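Local atomic coordinates of eukaryotic peptide chain release factor GTP-binding subunit (Schizosaccharomyces pombe, PDB entry 1R5B), a protein that is eRF3, the GTP-binding subunit of the eukaryotic peptide chain release factor, with a P-loop G domain followed by beta domains as in elongation factor Tu relatives. Residues A[366-371]-A[459-464]; A[46-51]-A[149-154]; A[307-312]-A[348-353]. All coordinates share one frame; numbering follows the deposited sequence.

Contact 1 of 3, residues A[366-371]-A[459-464]; sequences IAQIAI and VGKVVK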
# COMPACT_ATOMS: atom_id res chain seq x y z
N ILE A 366 7.37 17.05 14.02
CA ILE A 366 7.92 17.85 12.91
C ILE A 366 7.12 17.57 11.63
O ILE A 366 6.64 16.46 11.44
CB ILE A 366 9.41 17.51 12.73
CG1 ILE A 366 10.13 17.61 14.09
CG2 ILE A 366 10.04 18.43 11.70
CD1 ILE A 366 11.63 17.39 14.03
N ALA A 367 6.97 18.58 10.77
CA ALA A 367 6.07 18.49 9.60
C ALA A 367 6.40 19.42 8.42
O ALA A 367 6.46 20.65 8.59
CB ALA A 367 4.64 18.73 10.05
N GLN A 368 6.59 18.83 7.23
CA GLN A 368 6.73 19.57 5.98
C GLN A 368 5.38 20.05 5.51
O GLN A 368 4.42 19.29 5.55
CB GLN A 368 7.31 18.68 4.89
CG GLN A 368 8.78 18.28 5.04
CD GLN A 368 9.38 17.76 3.74
OE1 GLN A 368 10.36 17.00 3.77
NE2 GLN A 368 8.81 18.15 2.61
N ILE A 369 5.31 21.28 4.99
CA ILE A 369 4.03 21.93 4.68
C ILE A 369 4.08 22.80 3.42
O ILE A 369 5.14 23.04 2.85
CB ILE A 369 3.56 22.77 5.91
CG1 ILE A 369 2.05 22.64 6.14
CG2 ILE A 369 3.94 24.23 5.77
CD1 ILE A 369 1.63 22.91 7.59
N ALA A 370 2.91 23.28 3.01
CA ALA A 370 2.79 24.05 1.79
C ALA A 370 1.57 24.96 1.86
O ALA A 370 0.43 24.49 1.79
CB ALA A 370 2.69 23.13 0.59
N ILE A 371 1.81 26.27 1.98
CA ILE A 371 0.75 27.26 2.10
C ILE A 371 0.09 27.43 0.74
O ILE A 371 0.76 27.34 -0.29
CB ILE A 371 1.35 28.60 2.61
CG1 ILE A 371 1.75 28.47 4.08
CG2 ILE A 371 0.36 29.77 2.42
CD1 ILE A 371 3.05 27.70 4.32
N VAL A 459 -1.02 22.09 3.20
CA VAL A 459 -0.95 20.63 3.17
C VAL A 459 0.43 20.20 3.63
O VAL A 459 1.42 20.88 3.38
CB VAL A 459 -1.22 20.04 1.75
CG1 VAL A 459 -2.72 19.96 1.46
CG2 VAL A 459 -0.49 20.81 0.66
N GLY A 460 0.49 19.05 4.29
CA GLY A 460 1.74 18.60 4.87
C GLY A 460 1.77 17.15 5.30
O GLY A 460 0.74 16.50 5.39
N LYS A 461 2.99 16.67 5.53
CA LYS A 461 3.22 15.34 6.06
C LYS A 461 4.09 15.42 7.31
O LYS A 461 4.88 16.35 7.42
CB LYS A 461 3.89 14.46 5.01
CG LYS A 461 5.30 14.88 4.61
CD LYS A 461 5.53 14.69 3.11
CE LYS A 461 6.81 15.36 2.62
NZ LYS A 461 7.58 14.49 1.69
N VAL A 462 3.96 14.45 8.22
CA VAL A 462 4.74 14.46 9.45
C VAL A 462 6.00 13.63 9.23
O VAL A 462 5.93 12.61 8.57
CB VAL A 462 3.93 13.97 10.73
CG1 VAL A 462 2.51 13.55 10.39
CG2 VAL A 462 4.67 12.87 11.51
N VAL A 463 7.13 14.08 9.78
CA VAL A 463 8.44 13.44 9.54
C VAL A 463 9.11 12.89 10.79
O VAL A 463 10.06 12.11 10.69
CB VAL A 463 9.43 14.42 8.80
CG1 VAL A 463 9.70 15.67 9.62
CG2 VAL A 463 10.74 13.71 8.43
N LYS A 464 8.64 13.31 11.96
CA LYS A 464 9.15 12.76 13.21
C LYS A 464 8.15 12.94 14.35
O LYS A 464 7.51 13.99 14.46
CB LYS A 464 10.50 13.40 13.58
CG LYS A 464 11.11 12.86 14.89
CD LYS A 464 12.64 12.96 14.93
CE LYS A 464 13.14 13.72 16.16
NZ LYS A 464 14.42 13.18 16.73
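Ile366 pairs with Lys464 across two antiparallel strands. Ile366 N donates to Lys464 O at 3.1 Å. Val463 N returns a bond to Ile366 O at 2.9 Å. The register slips by one residue between Ile366 and Ala367, a beta bulge that leaves Ala367 opposite Val462. Beyond it Gln368 N makes a weak bond to Lys461 O, bent to 127°. Val459 N bonds to Ala370 O at 3.1 Å, and this bond is also bent (137°). These are neighbouring strands of the antiparallel sheet of the C-terminal beta domain, of the eEF1A-like kind.

Among the apolar contacts, Ile366 CG2 meets Val463 CG1 at 3.5 Å. The first torsion of Val463 (chi1 61°) sets CG1 between its backbone N and carbonyl carbon. This position brings CG1 against Ile366 CG2 and CB, where the two side chains cross. Ala370 CB touches Val459 CG2 at 3.9 Å. On the face of Ala367, Ile369 and Val462, Phe448 of strand 447-451 touches all three.

The long polar chains of Gln368 and Lys461 run side by side and point the same way. Gln368 NE2 packs against Lys461 CE at 3.4 Å. Lys461 NZ makes its hydrogen bond to Met38 O.

Contact 2 of 3, residues A[46-51]-A[149-154]; sequences IVFIGH and VLVISA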
# COMPACT_ATOMS: atom_id res chain seq x y z
N ILE A 46 9.29 -6.21 -3.60
CA ILE A 46 8.75 -7.27 -4.45
C ILE A 46 9.84 -8.25 -4.80
O ILE A 46 10.98 -7.87 -5.06
CB ILE A 46 8.09 -6.68 -5.71
CG1 ILE A 46 7.35 -7.76 -6.49
CG2 ILE A 46 9.11 -5.99 -6.59
CD1 ILE A 46 6.37 -7.20 -7.50
N VAL A 47 9.50 -9.53 -4.78
CA VAL A 47 10.45 -10.57 -5.13
C VAL A 47 9.82 -11.46 -6.19
O VAL A 47 8.64 -11.77 -6.11
CB VAL A 47 10.88 -11.39 -3.90
CG1 VAL A 47 9.71 -12.16 -3.27
CG2 VAL A 47 12.00 -12.33 -4.27
N PHE A 48 10.62 -11.84 -7.17
CA PHE A 48 10.19 -12.72 -8.26
C PHE A 48 10.83 -14.09 -8.08
O PHE A 48 12.01 -14.21 -7.77
CB PHE A 48 10.59 -12.12 -9.61
CG PHE A 48 9.76 -10.96 -10.02
CD1 PHE A 48 9.93 -9.73 -9.43
CD2 PHE A 48 8.77 -11.09 -10.98
CE1 PHE A 48 9.15 -8.65 -9.79
CE2 PHE A 48 7.99 -10.01 -11.35
CZ PHE A 48 8.18 -8.80 -10.76
N ILE A 49 10.01 -15.12 -8.28
CA ILE A 49 10.40 -16.52 -8.08
C ILE A 49 10.03 -17.34 -9.31
O ILE A 49 9.03 -17.08 -9.96
CB ILE A 49 9.68 -17.08 -6.83
CG1 ILE A 49 10.02 -16.25 -5.60
CG2 ILE A 49 10.05 -18.54 -6.60
CD1 ILE A 49 9.38 -16.75 -4.33
N GLY A 50 10.84 -18.35 -9.61
CA GLY A 50 10.60 -19.20 -10.77
C GLY A 50 11.87 -19.73 -11.36
O GLY A 50 12.96 -19.46 -10.86
N HIS A 51 11.73 -20.51 -12.43
CA HIS A 51 12.88 -21.07 -13.13
C HIS A 51 13.53 -19.99 -14.00
O HIS A 51 12.86 -19.09 -14.48
CB HIS A 51 12.45 -22.27 -13.98
CG HIS A 51 13.57 -23.18 -14.37
ND1 HIS A 51 14.57 -22.80 -15.24
CD2 HIS A 51 13.84 -24.46 -14.03
CE1 HIS A 51 15.42 -23.80 -15.40
NE2 HIS A 51 14.99 -24.82 -14.68
N VAL A 149 5.94 -12.85 -6.64
CA VAL A 149 5.43 -13.16 -7.97
C VAL A 149 6.09 -14.45 -8.44
O VAL A 149 7.30 -14.49 -8.63
CB VAL A 149 5.73 -12.04 -8.98
CG1 VAL A 149 5.14 -12.40 -10.35
CG2 VAL A 149 5.16 -10.69 -8.50
N LEU A 150 5.30 -15.51 -8.57
CA LEU A 150 5.80 -16.78 -9.11
C LEU A 150 5.59 -16.75 -10.62
O LEU A 150 4.46 -16.64 -11.07
CB LEU A 150 5.08 -17.96 -8.46
CG LEU A 150 5.39 -19.37 -8.98
CD1 LEU A 150 6.83 -19.73 -8.72
CD2 LEU A 150 4.47 -20.39 -8.31
N VAL A 151 6.67 -16.83 -11.39
CA VAL A 151 6.59 -16.79 -12.86
C VAL A 151 6.66 -18.18 -13.42
O VAL A 151 7.63 -18.90 -13.19
CB VAL A 151 7.70 -15.92 -13.46
CG1 VAL A 151 7.44 -15.65 -14.93
CG2 VAL A 151 7.81 -14.59 -12.70
N ILE A 152 5.61 -18.58 -14.14
CA ILE A 152 5.49 -19.92 -14.70
C ILE A 152 5.42 -19.85 -16.23
O ILE A 152 4.74 -18.99 -16.77
CB ILE A 152 4.23 -20.62 -14.15
CG1 ILE A 152 4.30 -20.78 -12.63
CG2 ILE A 152 4.03 -21.99 -14.81
CD1 ILE A 152 5.30 -21.82 -12.13
N SER A 153 6.12 -20.75 -16.91
CA SER A 153 6.05 -20.83 -18.36
C SER A 153 4.81 -21.60 -18.78
O SER A 153 4.52 -22.67 -18.24
CB SER A 153 7.28 -21.54 -18.92
OG SER A 153 7.10 -21.81 -20.30
N ALA A 154 4.10 -21.05 -19.76
CA ALA A 154 2.90 -21.68 -20.31
C ALA A 154 3.22 -22.56 -21.52
O ALA A 154 2.36 -23.30 -21.98
CB ALA A 154 1.89 -20.62 -20.71
O HOH W 1 8.90 -21.43 -13.19
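Val149 O accepts a bond from Ile49 N at 2.8 Å. The same oxygen takes a CA-H...O contact from Phe48 CA at 3.4 Å. Two more backbone bonds follow the parallel pattern. Val149 N donates to Val47 O at 3.0 Å, and Val151 N donates to Ile49 O at 2.8 Å. Past the last of them a water bridges the strands. It accepts from His51 N at 3.1 Å and donates to Val151 O at 2.8 Å.

Phe48 and Val149 lie side by side on one face of the sheet. Val149 CB sits over the ring of Phe48, 4.1 Å from its centroid, a CH-pi contact. Val151 CG2 comes to the ring edge instead, near CD2. Val149 CG2, anti to its own carbonyl carbon, also reaches Ile46 CD1 at 3.8 Å. Leu59 and Ile63 of helix 56-66 pack on Phe48.

On the other face Ile49 CG2 meets Leu150 CD1, and the two side chains cross at a slant. His172 of helix 169-178 touches both residues.

The contact is buried and joins two central parallel strands of the G domain. Strand 42-50 leads through Gly50 into a strand-loop-helix that fits a P-loop (Walker A), as expected for a P-loop NTPase fold.

Contact 3 of 3, residues A[307-312]-A[348-353]; sequences MPINQT and TGYVLT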
# COMPACT_ATOMS: atom_id res chain seq x y z
N MET A 307 -6.81 4.53 20.81
CA MET A 307 -5.95 5.68 21.12
C MET A 307 -6.64 6.98 20.68
O MET A 307 -7.44 6.95 19.75
CB MET A 307 -4.58 5.52 20.44
CG MET A 307 -3.70 4.45 21.10
SD MET A 307 -3.63 4.55 22.87
CE MET A 307 -2.45 5.73 23.05
N PRO A 308 -6.36 8.12 21.31
CA PRO A 308 -5.33 8.28 22.35
C PRO A 308 -5.78 8.03 23.81
O PRO A 308 -4.98 8.24 24.71
CB PRO A 308 -4.98 9.77 22.20
CG PRO A 308 -6.31 10.40 21.89
CD PRO A 308 -7.04 9.39 21.02
N ILE A 309 -7.02 7.60 24.01
CA ILE A 309 -7.59 7.48 25.35
C ILE A 309 -7.20 6.20 26.12
O ILE A 309 -7.49 6.08 27.31
CB ILE A 309 -9.14 7.62 25.29
CG1 ILE A 309 -9.78 6.57 24.36
CG2 ILE A 309 -9.52 9.03 24.83
CD1 ILE A 309 -11.27 6.44 24.54
N ASN A 310 -6.56 5.26 25.43
CA ASN A 310 -6.07 4.03 26.06
C ASN A 310 -7.20 3.14 26.62
O ASN A 310 -7.07 2.55 27.70
CB ASN A 310 -5.05 4.39 27.15
CG ASN A 310 -4.03 3.28 27.39
OD1 ASN A 310 -3.69 2.53 26.48
ND2 ASN A 310 -3.55 3.19 28.63
N GLN A 311 -8.28 3.03 25.85
CA GLN A 311 -9.43 2.22 26.21
C GLN A 311 -9.54 0.97 25.32
O GLN A 311 -9.56 1.07 24.09
CB GLN A 311 -10.70 3.07 26.05
CG GLN A 311 -12.02 2.37 26.39
CD GLN A 311 -12.20 2.10 27.87
OE1 GLN A 311 -12.78 1.08 28.24
NE2 GLN A 311 -11.71 3.00 28.71
N THR A 312 -9.61 -0.19 25.96
CA THR A 312 -9.75 -1.46 25.25
C THR A 312 -11.22 -1.74 24.92
O THR A 312 -12.10 -1.39 25.69
CB THR A 312 -9.14 -2.61 26.10
OG1 THR A 312 -7.72 -2.43 26.22
CG2 THR A 312 -9.27 -3.94 25.39
N THR A 348 -14.85 10.12 16.44
CA THR A 348 -14.18 9.98 15.15
C THR A 348 -12.84 10.70 15.22
O THR A 348 -12.71 11.72 15.88
CB THR A 348 -15.03 10.52 13.99
OG1 THR A 348 -15.16 11.94 14.08
CG2 THR A 348 -16.47 10.00 14.06
N GLY A 349 -11.83 10.14 14.56
CA GLY A 349 -10.50 10.72 14.59
C GLY A 349 -9.62 9.92 15.51
O GLY A 349 -8.39 9.92 15.36
N TYR A 350 -10.24 9.24 16.47
CA TYR A 350 -9.56 8.28 17.32
C TYR A 350 -9.30 7.05 16.49
O TYR A 350 -9.89 6.87 15.43
CB TYR A 350 -10.41 7.94 18.54
CG TYR A 350 -10.50 9.04 19.59
CD1 TYR A 350 -11.17 8.81 20.79
CD2 TYR A 350 -9.92 10.30 19.40
CE1 TYR A 350 -11.27 9.79 21.78
CE2 TYR A 350 -10.01 11.29 20.39
CZ TYR A 350 -10.69 11.03 21.57
OH TYR A 350 -10.80 11.98 22.57
N VAL A 351 -8.41 6.20 16.95
CA VAL A 351 -7.90 5.14 16.09
C VAL A 351 -7.94 3.81 16.81
O VAL A 351 -7.41 3.69 17.92
CB VAL A 351 -6.47 5.45 15.63
CG1 VAL A 351 -5.91 4.30 14.80
CG2 VAL A 351 -6.44 6.74 14.83
N LEU A 352 -8.57 2.82 16.18
CA LEU A 352 -8.52 1.46 16.69
C LEU A 352 -7.15 0.93 16.37
O LEU A 352 -6.62 1.18 15.29
CB LEU A 352 -9.60 0.59 16.06
CG LEU A 352 -11.02 1.12 16.20
CD1 LEU A 352 -12.01 0.10 15.68
CD2 LEU A 352 -11.35 1.50 17.65
N THR A 353 -6.57 0.22 17.31
CA THR A 353 -5.24 -0.29 17.11
C THR A 353 -4.91 -1.49 17.99
O THR A 353 -5.71 -1.92 18.84
CB THR A 353 -4.22 0.84 17.31
OG1 THR A 353 -2.93 0.39 16.89
CG2 THR A 353 -4.05 1.19 18.76
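Tyr350 holds CG anti to its carbonyl carbon (chi1 -73°), and this places the ring against Pro308 and Ile309. In Ile309 the first torsion of 58° puts CG2 anti to the carbonyl carbon, and CG2 is the branch that meets the ring. A cis peptide bond precedes Pro308, the proline whose CD lies on the ring, in the turn after strand 302-307.

Pro308 CD lies over one face of the Tyr350 ring, 3.6 Å from the centroid and 20° off the normal. This is a CH-pi contact, displaced toward the rim near CD2. The two side chains cross at about a right angle. Ile309 also crosses the tyrosine nearly at right angles. Its CG2 comes to 3.6 Å from Tyr350 CE1, on the far side of the ring's long axis from CD2.

Next to Tyr350 in the chain, Val351 forms an antiparallel hydrogen-bonded pair with Met307. Met307 N donates to Val351 O at 3.1 Å. Val351 N donates to Met307 O, also at 3.1 Å. Met307 CG touches Thr353 CG2 at 4.0 Å. Thr353 OG1 bonds to Phe274 O and Val359 N. Cys435 of strand 433-435 packs on Met307, Pro308 and Val351.

The contact joins the end of strand 302-307 and the turn after it to strand 351-353. Two reciprocal bonds pair the N-H and C=O of both Met307 and Val351, while the side chains meet through apolar and CH-pi contacts.

From the N terminus, contact 2 comes first. It closes a long loop between residues 51 and 149 and ties two parallel strands in the G domain. Contact 3 follows, joining residues 307-312 to 348-353 across a shorter loop, rich in strand, of the next beta domain. Contact 1 comes last. It closes a loop of 87 residues and joins neighbouring strands of the C-terminal sheet. The three are in series; none nests in or crosses another. Contacts 1 and 3 have centres 23 Å apart and nearest atoms about 12 Å apart. Contact 2 lies on the opposite side of the chain's centre from both, its centre 40 Å from that of contact 1 and 41 Å from that of contact 3.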